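Local atomic coordinates of 4-hydroxy-3-methylbut-2-enyl diphosphate reductase (Aquifex aeolicus, PDB entry 3DNF), a protein that catalyses the reductive conversion of (2E)-4-hydroxy-3-methylbut-2-enyl diphosphate into isopentenyl and dimethylallyl diphosphate, the last step of the non-mevalonate pathway to isoprenoid precursors. Residues V16-K21 with T95-K100; L27-G32 with G88-D93; S197-S202 with A262-P267. All coordinates share one frame; numbering follows the deposited sequence.

Contact 1. Residues V16-K21 with T95-K100. With F3S (Fe3-s4 cluster), chain E.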
ATOM      1  N   VAL B  16      14.187 -24.352   5.632  1.00 31.15           N
ATOM      2  CA  VAL B  16      15.562 -24.860   5.514  1.00 32.12           C
ATOM      3  C   VAL B  16      15.712 -26.190   6.289  1.00 32.29           C
ATOM      4  O   VAL B  16      16.364 -27.125   5.826  1.00 31.52           O
ATOM      5  CB  VAL B  16      16.597 -23.787   5.953  1.00 31.00           C
ATOM      6  CG1 VAL B  16      17.970 -24.400   6.186  1.00 35.63           C
ATOM      7  CG2 VAL B  16      16.659 -22.678   4.908  1.00 32.74           C
ATOM      8  N   LYS B  17      15.113 -26.249   7.469  1.00 31.99           N
ATOM      9  CA  LYS B  17      15.075 -27.467   8.259  1.00 32.40           C
ATOM     10  C   LYS B  17      14.494 -28.595   7.405  1.00 31.35           C
ATOM     11  O   LYS B  17      15.055 -29.672   7.346  1.00 31.21           O
ATOM     12  CB  LYS B  17      14.176 -27.270   9.492  1.00 33.01           C
ATOM     13  CG  LYS B  17      14.836 -26.708  10.703  1.00 36.77           C
ATOM     14  CD  LYS B  17      13.897 -26.874  11.891  1.00 41.38           C
ATOM     15  CE  LYS B  17      14.667 -27.092  13.190  1.00 45.83           C
ATOM     16  NZ  LYS B  17      14.525 -25.941  14.116  1.00 47.28           N
ATOM     17  N   ARG B  18      13.382 -28.315   6.743  1.00 30.80           N
ATOM     18  CA  ARG B  18      12.685 -29.278   5.879  1.00 30.73           C
ATOM     19  C   ARG B  18      13.583 -29.701   4.701  1.00 30.49           C
ATOM     20  O   ARG B  18      13.691 -30.907   4.407  1.00 30.31           O
ATOM     21  CB  ARG B  18      11.387 -28.650   5.363  1.00 31.69           C
ATOM     22  CG  ARG B  18      10.687 -29.432   4.287  1.00 32.94           C
ATOM     23  CD  ARG B  18       9.346 -28.789   3.966  1.00 37.21           C
ATOM     24  NE  ARG B  18       8.633 -29.564   2.946  1.00 39.16           N
ATOM     25  CZ  ARG B  18       8.798 -29.427   1.631  1.00 37.57           C
ATOM     26  NH1 ARG B  18       9.679 -28.562   1.145  1.00 38.23           N
ATOM     27  NH2 ARG B  18       8.062 -30.178   0.811  1.00 39.25           N
ATOM     28  N   ALA B  19      14.235 -28.729   4.045  1.00 29.49           N
ATOM     29  CA  ALA B  19      15.166 -29.040   2.925  1.00 30.48           C
ATOM     30  C   ALA B  19      16.302 -29.976   3.371  1.00 30.61           C
ATOM     31  O   ALA B  19      16.633 -30.951   2.665  1.00 30.00           O
ATOM     32  CB  ALA B  19      15.710 -27.781   2.288  1.00 31.18           C
ATOM     33  N   VAL B  20      16.883 -29.678   4.543  1.00 30.59           N
ATOM     34  CA  VAL B  20      18.000 -30.490   5.101  1.00 31.24           C
ATOM     35  C   VAL B  20      17.548 -31.928   5.329  1.00 31.26           C
ATOM     36  O   VAL B  20      18.267 -32.869   4.956  1.00 29.85           O
ATOM     37  CB  VAL B  20      18.637 -29.832   6.350  1.00 32.30           C
ATOM     38  CG1 VAL B  20      19.583 -30.766   7.088  1.00 32.58           C
ATOM     39  CG2 VAL B  20      19.390 -28.612   5.925  1.00 31.50           C
ATOM     40  N   LYS B  21      16.362 -32.054   5.913  1.00 30.28           N
ATOM     41  CA  LYS B  21      15.796 -33.354   6.240  0.50 30.15           C
ATOM     42  C   LYS B  21      15.452 -34.127   4.968  1.00 29.76           C
ATOM     43  O   LYS B  21      15.732 -35.316   4.882  1.00 29.71           O
ATOM     44  CB  LYS B  21      14.587 -33.230   7.178  0.50 30.42           C
ATOM     45  CG  LYS B  21      14.238 -34.560   7.836  0.50 31.36           C
ATOM     46  CD  LYS B  21      13.763 -34.399   9.270  0.50 33.69           C
ATOM     47  CE  LYS B  21      13.815 -35.743  10.017  0.50 35.59           C
ATOM     48  NZ  LYS B  21      15.202 -36.290  10.137  0.50 37.26           N
ATOM     49  N   THR B  95      11.998 -26.979  -2.444  1.00 33.14           N
ATOM     50  CA  THR B  95      11.498 -25.608  -2.369  1.00 32.24           C
ATOM     51  C   THR B  95      10.603 -25.406  -1.140  1.00 31.35           C
ATOM     52  O   THR B  95       9.702 -26.191  -0.884  1.00 32.26           O
ATOM     53  CB  THR B  95      10.658 -25.270  -3.632  1.00 32.92           C
ATOM     54  OG1 THR B  95      11.446 -25.550  -4.776  1.00 32.31           O
ATOM     55  CG2 THR B  95      10.281 -23.766  -3.635  1.00 34.35           C
ATOM     56  N   CYS B  96      10.857 -24.345  -0.372  1.00 31.02           N
ATOM     57  CA  CYS B  96      10.004 -24.054   0.802  1.00 32.34           C
ATOM     58  C   CYS B  96       8.528 -23.909   0.376  1.00 32.77           C
ATOM     59  O   CYS B  96       8.264 -23.248  -0.651  1.00 32.37           O
ATOM     60  CB  CYS B  96      10.488 -22.772   1.514  1.00 31.24           C
ATOM     61  SG  CYS B  96       9.575 -22.411   3.039  1.00 33.32           S
ATOM     62  N   PRO B  97       7.577 -24.529   1.122  1.00 34.15           N
ATOM     63  CA  PRO B  97       6.127 -24.364   0.883  1.00 35.01           C
ATOM     64  C   PRO B  97       5.752 -22.878   0.784  1.00 34.97           C
ATOM     65  O   PRO B  97       4.890 -22.518  -0.016  1.00 35.37           O
ATOM     66  CB  PRO B  97       5.499 -25.033   2.109  1.00 35.36           C
ATOM     67  CG  PRO B  97       6.501 -26.128   2.423  1.00 36.76           C
ATOM     68  CD  PRO B  97       7.806 -25.425   2.287  1.00 33.91           C
ATOM     69  N   TYR B  98       6.448 -22.006   1.522  1.00 33.76           N
ATOM     70  CA  TYR B  98       6.123 -20.563   1.478  1.00 35.66           C
ATOM     71  C   TYR B  98       6.631 -19.883   0.223  1.00 33.43           C
ATOM     72  O   TYR B  98       6.078 -18.894  -0.221  1.00 34.21           O
ATOM     73  CB  TYR B  98       6.584 -19.827   2.731  1.00 36.36           C
ATOM     74  CG  TYR B  98       6.047 -20.518   3.967  1.00 40.60           C
ATOM     75  CD1 TYR B  98       4.730 -20.984   4.008  1.00 43.73           C
ATOM     76  CD2 TYR B  98       6.860 -20.758   5.070  1.00 43.83           C
ATOM     77  CE1 TYR B  98       4.234 -21.661   5.121  1.00 46.58           C
ATOM     78  CE2 TYR B  98       6.368 -21.422   6.190  1.00 45.00           C
ATOM     79  CZ  TYR B  98       5.053 -21.873   6.199  1.00 44.75           C
ATOM     80  OH  TYR B  98       4.541 -22.529   7.305  1.00 46.89           O
ATOM     81  N   VAL B  99       7.698 -20.418  -0.350  1.00 31.70           N
ATOM     82  CA  VAL B  99       8.185 -19.955  -1.653  1.00 31.25           C
ATOM     83  C   VAL B  99       7.245 -20.455  -2.726  1.00 31.42           C
ATOM     84  O   VAL B  99       6.890 -19.700  -3.628  1.00 30.75           O
ATOM     85  CB  VAL B  99       9.681 -20.395  -1.887  1.00 30.71           C
ATOM     86  CG1 VAL B  99      10.122 -20.157  -3.347  1.00 31.77           C
ATOM     87  CG2 VAL B  99      10.651 -19.625  -0.943  1.00 30.17           C
ATOM     88  N   LYS B 100       6.830 -21.715  -2.645  1.00 31.58           N
ATOM     89  CA  LYS B 100       5.805 -22.217  -3.544  1.00 33.10           C
ATOM     90  C   LYS B 100       4.519 -21.384  -3.527  1.00 33.04           C
ATOM     91  O   LYS B 100       3.865 -21.227  -4.552  1.00 32.42           O
ATOM     92  CB  LYS B 100       5.449 -23.668  -3.268  1.00 32.86           C
ATOM     93  CG  LYS B 100       6.543 -24.725  -3.631  1.00 35.30           C
ATOM     94  CD  LYS B 100       7.107 -24.624  -5.085  1.00 35.96           C
ATOM     95  CE  LYS B 100       6.029 -24.661  -6.128  1.00 35.61           C
ATOM     96  NZ  LYS B 100       6.614 -24.507  -7.470  1.00 34.81           N
TER
HETATM   97 FE1  F3S E3302      10.546 -18.595   5.538  1.00 28.55          FE
HETATM   98 FE3  F3S E3302      10.684 -20.787   3.949  1.00 24.46          FE
HETATM   99 FE4  F3S E3302      12.473 -20.064   5.483  1.00 33.47          FE
HETATM  100  S1  F3S E3302      10.065 -18.685   3.334  1.00 25.24           S
HETATM  101  S2  F3S E3302      12.662 -18.011   6.166  1.00 37.10           S
HETATM  102  S3  F3S E3302      10.564 -20.774   6.226  1.00 27.28           S
HETATM  103  S4  F3S E3302      12.924 -21.242   3.706  1.00 27.71           S
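The iron-sulfur site of IspH brings R18, on the helix of 16-21, against P97 and T95, where helix 97-111 starts beside the cluster. R18 makes every close approach between the two segments. Its CG is anti to the backbone N (chi1 170°), and the chain runs extended from there to NE. This reach carries the guanidinium out over the proline. P97 lies over one face of that flat group, with its CG 3.9 Å above the guanidinium plane and displaced toward the rim. The nearest atom pair of the two side chains is R18 NH1 and P97 CD, at 3.8 Å. The same NH1 comes within 3.1 Å of the backbone T95 O, which it meets obliquely.

Between T95 and P97 stands C96, a cluster ligand. C96 SG binds the iron FE3 of the Fe3-S4 cluster at 2.2 Å. C96 is also the N-cap of helix 97-111. Its SG accepts a hydrogen bond from Y98 N at 3.5 Å, with an N-H...S angle of 156°. The sulfur thus serves both the iron and the first turn of the helix. The amide may lower the negative charge on the thiolate somewhat. Y98 borders the cluster too: its CB is 3.7 Å from the cluster sulfide S1, and the sulfide S3 lies at the edge of its ring, near the ring plane. From the other segment, V16 N is 3.9 Å from the sulfide S4.

The OG1 of T95 bonds back to D93, at the end of strand 90-93. V20 packs on E46 and R49 of helix 44-53, and A19 touches A94. The contact thus joins helix 14-26 to the turn that leads from strand 90-93 into helix 97-111.

Contact 2. Residues L27-G32 with G88-D93; sequences LKESQG and GLKVID
A bend at chi3 (-77°) turns K90 NZ to the backbone carbonyl of E29. The first torsion of this lysine keeps CG anti to the backbone N. In E29, CG sits between the backbone N and the carbonyl carbon (chi1 58°), and the chain then runs extended toward the strand. The two side chains cross at a slant.

The firm link is the hydrogen bond from K90 NZ to E29 O, 2.8 Å long. The ammonium nitrogen stands 41° out of the carbonyl plane, so it does not lie on a lone pair. The carboxylate of the same glutamate adds a long salt bridge, with E29 OE1 3.9 Å from K90 NZ. One residue therefore offers the lysine both its backbone oxygen and its charge. A water accepts a hydrogen bond from Q31 N at 2.9 Å and a weak one from K90 NZ at 3.4 Å. It adds a weak, water-mediated link between the loop and the lysine.

The other carboxylate oxygen faces a hydrocarbon group. E29 OE2 is 3.5 Å from I92 CD1, and these two side chains approach from opposite directions. The hydroxyl of the neighbouring S30 is bonded to T68 OG1 and to S26 O.

The contact is at the surface, away from the cluster and the substrate site. The loop 27-32 leads from helix 14-26 to strand 34-36. Strand 90-93 is an edge strand of its parallel sheet within the chain, bonded through K90 and I92 to strand 68-71. K90 and I92 also touch T68, while V91 packs on helix 78-86.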
ATOM      1  N   LEU B  27      19.016 -40.091   0.712  1.00 28.86           N
ATOM      2  CA  LEU B  27      20.089 -41.097   0.670  1.00 28.04           C
ATOM      3  C   LEU B  27      19.503 -42.522   0.688  1.00 28.60           C
ATOM      4  O   LEU B  27      20.108 -43.395   0.120  1.00 29.41           O
ATOM      5  CB  LEU B  27      21.016 -40.906   1.863  1.00 28.21           C
ATOM      6  CG  LEU B  27      21.889 -39.637   1.742  1.00 26.52           C
ATOM      7  CD1 LEU B  27      22.451 -39.408   3.183  1.00 31.36           C
ATOM      8  CD2 LEU B  27      23.012 -39.887   0.789  1.00 25.30           C
ATOM      9  N   LYS B  28      18.352 -42.721   1.342  1.00 29.48           N
ATOM     10  CA  LYS B  28      17.726 -44.017   1.529  1.00 30.66           C
ATOM     11  C   LYS B  28      16.944 -44.488   0.318  1.00 30.85           C
ATOM     12  O   LYS B  28      16.431 -45.595   0.314  1.00 28.82           O
ATOM     13  CB  LYS B  28      16.831 -44.022   2.777  1.00 30.85           C
ATOM     14  CG  LYS B  28      17.621 -44.070   4.089  1.00 31.39           C
ATOM     15  CD  LYS B  28      16.781 -43.714   5.304  1.00 32.41           C
ATOM     16  CE  LYS B  28      17.576 -43.960   6.589  1.00 37.51           C
ATOM     17  NZ  LYS B  28      16.833 -43.371   7.741  1.00 39.45           N
ATOM     18  N   GLU B  29      16.848 -43.659  -0.713  1.00 31.66           N
ATOM     19  CA  GLU B  29      16.097 -44.016  -1.937  1.00 34.38           C
ATOM     20  C   GLU B  29      16.940 -43.774  -3.193  1.00 33.54           C
ATOM     21  O   GLU B  29      16.482 -44.012  -4.317  1.00 33.98           O
ATOM     22  CB  GLU B  29      14.787 -43.194  -2.036  1.00 34.22           C
ATOM     23  CG  GLU B  29      15.036 -41.673  -2.043  1.00 38.38           C
ATOM     24  CD  GLU B  29      13.782 -40.769  -2.243  1.00 41.76           C
ATOM     25  OE1 GLU B  29      12.982 -41.035  -3.175  1.00 46.37           O
ATOM     26  OE2 GLU B  29      13.653 -39.744  -1.488  1.00 48.60           O
ATOM     27  N   SER B  30      18.169 -43.298  -3.017  1.00 32.29           N
ATOM     28  CA  SER B  30      19.020 -42.952  -4.137  1.00 31.79           C
ATOM     29  C   SER B  30      20.040 -44.013  -4.533  1.00 31.58           C
ATOM     30  O   SER B  30      21.025 -44.275  -3.815  1.00 32.29           O
ATOM     31  CB  SER B  30      19.740 -41.625  -3.841  1.00 30.68           C
ATOM     32  OG  SER B  30      18.772 -40.576  -3.784  1.00 35.26           O
ATOM     33  N   GLN B  31      19.839 -44.600  -5.710  1.00 31.18           N
ATOM     34  CA  GLN B  31      20.808 -45.537  -6.245  0.70 32.19           C
ATOM     35  C   GLN B  31      22.076 -44.867  -6.744  1.00 31.85           C
ATOM     36  O   GLN B  31      23.146 -45.476  -6.772  1.00 31.73           O
ATOM     37  CB  GLN B  31      20.181 -46.359  -7.364  0.70 32.22           C
ATOM     38  CG  GLN B  31      21.030 -47.536  -7.767  0.70 36.21           C
ATOM     39  CD  GLN B  31      20.263 -48.548  -8.587  0.70 38.30           C
ATOM     40  OE1 GLN B  31      19.825 -49.580  -8.071  0.70 38.68           O
ATOM     41  NE2 GLN B  31      20.098 -48.262  -9.876  0.70 38.77           N
ATOM     42  N   GLY B  32      21.956 -43.593  -7.138  1.00 30.61           N
ATOM     43  CA  GLY B  32      23.070 -42.847  -7.700  1.00 30.51           C
ATOM     44  C   GLY B  32      23.623 -41.888  -6.681  1.00 30.59           C
ATOM     45  O   GLY B  32      23.250 -41.957  -5.487  1.00 31.60           O
ATOM     46  N   GLY B  88      17.279 -37.242 -16.826  1.00 30.55           N
ATOM     47  CA  GLY B  88      17.142 -38.569 -16.221  1.00 30.31           C
ATOM     48  C   GLY B  88      17.592 -38.557 -14.778  1.00 29.93           C
ATOM     49  O   GLY B  88      18.034 -39.575 -14.243  1.00 30.80           O
ATOM     50  N   LEU B  89      17.472 -37.403 -14.131  1.00 29.58           N
ATOM     51  CA  LEU B  89      17.848 -37.276 -12.751  1.00 30.12           C
ATOM     52  C   LEU B  89      16.637 -37.518 -11.853  1.00 30.75           C
ATOM     53  O   LEU B  89      15.509 -37.157 -12.227  1.00 30.57           O
ATOM     54  CB  LEU B  89      18.415 -35.874 -12.528  1.00 29.25           C
ATOM     55  CG  LEU B  89      19.628 -35.430 -13.346  1.00 32.30           C
ATOM     56  CD1 LEU B  89      19.842 -33.910 -13.189  1.00 32.80           C
ATOM     57  CD2 LEU B  89      20.852 -36.212 -12.910  1.00 36.26           C
ATOM     58  N   LYS B  90      16.852 -38.132 -10.681  1.00 29.94           N
ATOM     59  CA  LYS B  90      15.828 -38.119  -9.647  1.00 31.63           C
ATOM     60  C   LYS B  90      15.813 -36.753  -8.954  1.00 32.04           C
ATOM     61  O   LYS B  90      16.783 -36.388  -8.271  1.00 32.70           O
ATOM     62  CB  LYS B  90      16.068 -39.247  -8.629  1.00 32.04           C
ATOM     63  CG  LYS B  90      15.122 -39.210  -7.436  1.00 33.57           C
ATOM     64  CD  LYS B  90      15.359 -40.395  -6.477  1.00 35.48           C
ATOM     65  CE  LYS B  90      14.727 -41.661  -7.088  1.00 40.70           C
ATOM     66  NZ  LYS B  90      14.791 -42.825  -6.153  1.00 42.83           N
ATOM     67  N   VAL B  91      14.725 -36.015  -9.156  1.00 32.04           N
ATOM     68  CA  VAL B  91      14.633 -34.624  -8.728  1.00 33.06           C
ATOM     69  C   VAL B  91      13.794 -34.601  -7.473  1.00 33.99           C
ATOM     70  O   VAL B  91      12.604 -34.989  -7.484  1.00 35.24           O
ATOM     71  CB  VAL B  91      14.051 -33.694  -9.826  1.00 32.41           C
ATOM     72  CG1 VAL B  91      13.926 -32.253  -9.245  1.00 34.68           C
ATOM     73  CG2 VAL B  91      14.960 -33.726 -11.087  1.00 35.16           C
ATOM     74  N   ILE B  92      14.427 -34.186  -6.382  1.00 34.20           N
ATOM     75  CA  ILE B  92      13.738 -33.946  -5.117  1.00 34.33           C
ATOM     76  C   ILE B  92      13.477 -32.451  -4.941  1.00 31.99           C
ATOM     77  O   ILE B  92      14.410 -31.653  -4.849  1.00 32.91           O
ATOM     78  CB  ILE B  92      14.561 -34.438  -3.917  1.00 33.66           C
ATOM     79  CG1 ILE B  92      15.176 -35.842  -4.172  1.00 36.92           C
ATOM     80  CG2 ILE B  92      13.758 -34.328  -2.591  1.00 34.63           C
ATOM     81  CD1 ILE B  92      14.475 -37.015  -3.597  1.00 37.79           C
ATOM     82  N   ASP B  93      12.205 -32.098  -4.846  1.00 32.54           N
ATOM     83  CA  ASP B  93      11.863 -30.685  -4.764  1.00 33.17           C
ATOM     84  C   ASP B  93      11.776 -30.281  -3.306  1.00 32.90           C
ATOM     85  O   ASP B  93      10.757 -30.538  -2.676  1.00 33.70           O
ATOM     86  CB  ASP B  93      10.546 -30.362  -5.453  1.00 32.96           C
ATOM     87  CG  ASP B  93      10.269 -28.858  -5.498  1.00 33.05           C
ATOM     88  OD1 ASP B  93      11.171 -28.086  -5.098  1.00 34.34           O
ATOM     89  OD2 ASP B  93       9.215 -28.465  -6.036  1.00 34.50           O
TER
HETATM   90  O   HOH W   1      17.659 -43.941  -7.509  1.00 30.66           O

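Contact 3. Residues S197-S202 with A262-P267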
ATOM      1  N   SER B 197      11.078 -12.337  11.781  1.00 32.23           N
ATOM      2  CA  SER B 197      10.383 -11.613  12.847  1.00 32.08           C
ATOM      3  C   SER B 197      10.283 -12.451  14.126  1.00 31.87           C
ATOM      4  O   SER B 197      10.616 -11.967  15.213  1.00 31.98           O
ATOM      5  CB  SER B 197       8.991 -11.193  12.371  1.00 32.13           C
ATOM      6  OG  SER B 197       8.373 -10.322  13.299  1.00 33.05           O
ATOM      7  N   LEU B 198       9.841 -13.703  13.996  1.00 31.52           N
ATOM      8  CA  LEU B 198       9.721 -14.604  15.147  1.00 31.28           C
ATOM      9  C   LEU B 198      11.069 -14.750  15.870  1.00 31.15           C
ATOM     10  O   LEU B 198      11.149 -14.582  17.090  1.00 30.84           O
ATOM     11  CB  LEU B 198       9.191 -15.986  14.723  1.00 31.42           C
ATOM     12  CG  LEU B 198       7.775 -16.187  14.159  1.00 31.47           C
ATOM     13  CD1 LEU B 198       7.655 -17.560  13.506  1.00 30.80           C
ATOM     14  CD2 LEU B 198       6.704 -16.020  15.229  1.00 31.28           C
ATOM     15  N   ARG B 199      12.117 -15.053  15.107  1.00 30.75           N
ATOM     16  CA  ARG B 199      13.474 -15.190  15.630  1.00 30.69           C
ATOM     17  C   ARG B 199      13.919 -13.942  16.414  1.00 30.95           C
ATOM     18  O   ARG B 199      14.440 -14.053  17.536  1.00 31.37           O
ATOM     19  CB  ARG B 199      14.446 -15.523  14.495  1.00 30.65           C
ATOM     20  CG  ARG B 199      15.671 -16.281  14.929  1.00 30.79           C
ATOM     21  CD  ARG B 199      16.662 -16.485  13.780  1.00 29.90           C
ATOM     22  NE  ARG B 199      16.299 -17.566  12.847  1.00 30.21           N
ATOM     23  CZ  ARG B 199      15.909 -17.358  11.591  1.00 29.94           C
ATOM     24  NH1 ARG B 199      15.817 -16.125  11.128  1.00 30.46           N
ATOM     25  NH2 ARG B 199      15.596 -18.377  10.790  1.00 27.91           N
ATOM     26  N   GLN B 200      13.671 -12.764  15.847  1.00 31.18           N
ATOM     27  CA  GLN B 200      14.022 -11.498  16.495  1.00 31.71           C
ATOM     28  C   GLN B 200      13.206 -11.198  17.766  1.00 32.15           C
ATOM     29  O   GLN B 200      13.768 -10.758  18.775  1.00 32.04           O
ATOM     30  CB  GLN B 200      13.921 -10.332  15.497  1.00 31.71           C
ATOM     31  CG  GLN B 200      14.959 -10.408  14.382  1.00 31.11           C
ATOM     32  CD  GLN B 200      14.782  -9.367  13.296  1.00 31.77           C
ATOM     33  OE1 GLN B 200      13.806  -8.620  13.275  1.00 32.52           O
ATOM     34  NE2 GLN B 200      15.739  -9.314  12.380  1.00 31.58           N
ATOM     35  N   GLU B 201      11.895 -11.433  17.719  1.00 32.24           N
ATOM     36  CA  GLU B 201      11.019 -11.169  18.876  1.00 32.43           C
ATOM     37  C   GLU B 201      11.268 -12.123  20.042  1.00 32.37           C
ATOM     38  O   GLU B 201      11.094 -11.752  21.208  1.00 32.57           O
ATOM     39  CB  GLU B 201       9.541 -11.218  18.471  1.00 32.64           C
ATOM     40  CG  GLU B 201       9.126 -10.205  17.386  1.00 34.15           C
ATOM     41  CD  GLU B 201       9.564  -8.766  17.675  1.00 35.97           C
ATOM     42  OE1 GLU B 201       9.504  -8.325  18.841  1.00 36.68           O
ATOM     43  OE2 GLU B 201       9.961  -8.071  16.716  1.00 37.82           O
ATOM     44  N   SER B 202      11.660 -13.350  19.720  1.00 32.48           N
ATOM     45  CA  SER B 202      12.052 -14.333  20.717  1.00 32.80           C
ATOM     46  C   SER B 202      13.329 -13.914  21.450  1.00 32.95           C
ATOM     47  O   SER B 202      13.457 -14.146  22.651  1.00 32.62           O
ATOM     48  CB  SER B 202      12.226 -15.707  20.062  1.00 32.90           C
ATOM     49  OG  SER B 202      12.589 -16.694  21.018  1.00 33.90           O
ATOM     50  N   ALA B 262      20.459 -18.080  17.639  1.00 30.13           N
ATOM     51  CA  ALA B 262      21.289 -18.265  16.452  1.00 29.61           C
ATOM     52  C   ALA B 262      20.581 -17.709  15.247  1.00 28.56           C
ATOM     53  O   ALA B 262      19.345 -17.720  15.202  1.00 29.49           O
ATOM     54  CB  ALA B 262      21.579 -19.749  16.237  1.00 28.71           C
ATOM     55  N   GLY B 263      21.372 -17.252  14.274  1.00 28.45           N
ATOM     56  CA  GLY B 263      20.885 -16.779  12.971  1.00 27.76           C
ATOM     57  C   GLY B 263      20.323 -17.908  12.099  1.00 28.76           C
ATOM     58  O   GLY B 263      20.385 -19.084  12.459  1.00 28.43           O
ATOM     59  N   ALA B 264      19.773 -17.525  10.955  1.00 28.32           N
ATOM     60  CA  ALA B 264      19.056 -18.431  10.073  1.00 29.16           C
ATOM     61  C   ALA B 264      19.946 -19.498   9.442  1.00 29.22           C
ATOM     62  O   ALA B 264      19.448 -20.471   8.909  1.00 30.17           O
ATOM     63  CB  ALA B 264      18.342 -17.647   8.983  1.00 28.18           C
ATOM     64  N   SER B 265      21.251 -19.325   9.508  1.00 28.77           N
ATOM     65  CA  SER B 265      22.163 -20.264   8.865  1.00 29.82           C
ATOM     66  C   SER B 265      22.853 -21.204   9.843  1.00 28.97           C
ATOM     67  O   SER B 265      23.830 -21.874   9.480  1.00 29.28           O
ATOM     68  CB  SER B 265      23.184 -19.495   8.017  1.00 29.82           C
ATOM     69  OG  SER B 265      22.568 -19.033   6.827  1.00 34.44           O
ATOM     70  N   THR B 266      22.367 -21.243  11.085  1.00 28.43           N
ATOM     71  CA  THR B 266      22.985 -22.061  12.133  1.00 28.19           C
ATOM     72  C   THR B 266      22.186 -23.344  12.376  1.00 27.90           C
ATOM     73  O   THR B 266      21.022 -23.292  12.784  1.00 27.28           O
ATOM     74  CB  THR B 266      23.184 -21.250  13.444  1.00 27.68           C
ATOM     75  OG1 THR B 266      23.987 -20.098  13.157  1.00 27.37           O
ATOM     76  CG2 THR B 266      23.904 -22.089  14.554  1.00 28.54           C
ATOM     77  N   PRO B 267      22.822 -24.506  12.132  1.00 28.44           N
ATOM     78  CA  PRO B 267      22.166 -25.771  12.384  1.00 28.43           C
ATOM     79  C   PRO B 267      22.129 -26.045  13.889  1.00 29.35           C
ATOM     80  O   PRO B 267      22.936 -25.493  14.657  1.00 28.81           O
ATOM     81  CB  PRO B 267      23.074 -26.783  11.675  1.00 28.50           C
ATOM     82  CG  PRO B 267      24.414 -26.153  11.698  1.00 28.35           C
ATOM     83  CD  PRO B 267      24.169 -24.693  11.564  1.00 28.10           C
TER
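R199, on helix 195-206, packs against A264 in the type I beta turn G263-T266, which joins strand 257-262 to helix 268-281. A264 CB lies over one face of the guanidinium, 3.1 Å above its plane and offset toward the rim. Its nearest approach is to R199 NH2, at 3.4 Å. Nearer the helix along the same side chain, R199 CD is 3.3 Å from the backbone A262 O. The guanidinium itself meets that oxygen obliquely.

In the next shell, R199 NH2 donates a hydrogen bond to G11 O, which helps to fix the rotation of the group. A262 is itself backbone-bonded to G11. R199 also packs on L227 of helix 222-234. The turn includes S265, which probably binds the substrate and the two products, and the side chain of R199 comes within about 5 Å of the Fe3-S4 cluster. Its positive charge may therefore be felt at the cluster. With an alanine here, G11 O would probably lose this donor and a gap would open over A264. The turn itself is closed by the bond from T266 N to G263 O, 3.2 Å long.

In the fold
From the N terminus, helix 14-26 supplies the first half of contact 1, and the loop after it that of contact 2. The chain then builds a parallel sheet and returns along strand 90-93, closing contact 2, which ties that loop to the edge strand. The chain passes directly into 95-100, closing contact 1, which ties helix 14-26 to the start of helix 97-111. Contact 2 is thus the inner closure and contact 1 the outer, with centres about 17 Å apart. Contact 3 follows in series, joining helix 195-206 to the turn after strand 257-262. Contacts 1 and 3 both lie near the cluster, with nearest atoms about 5 Å apart. Contact 2 lies farther out.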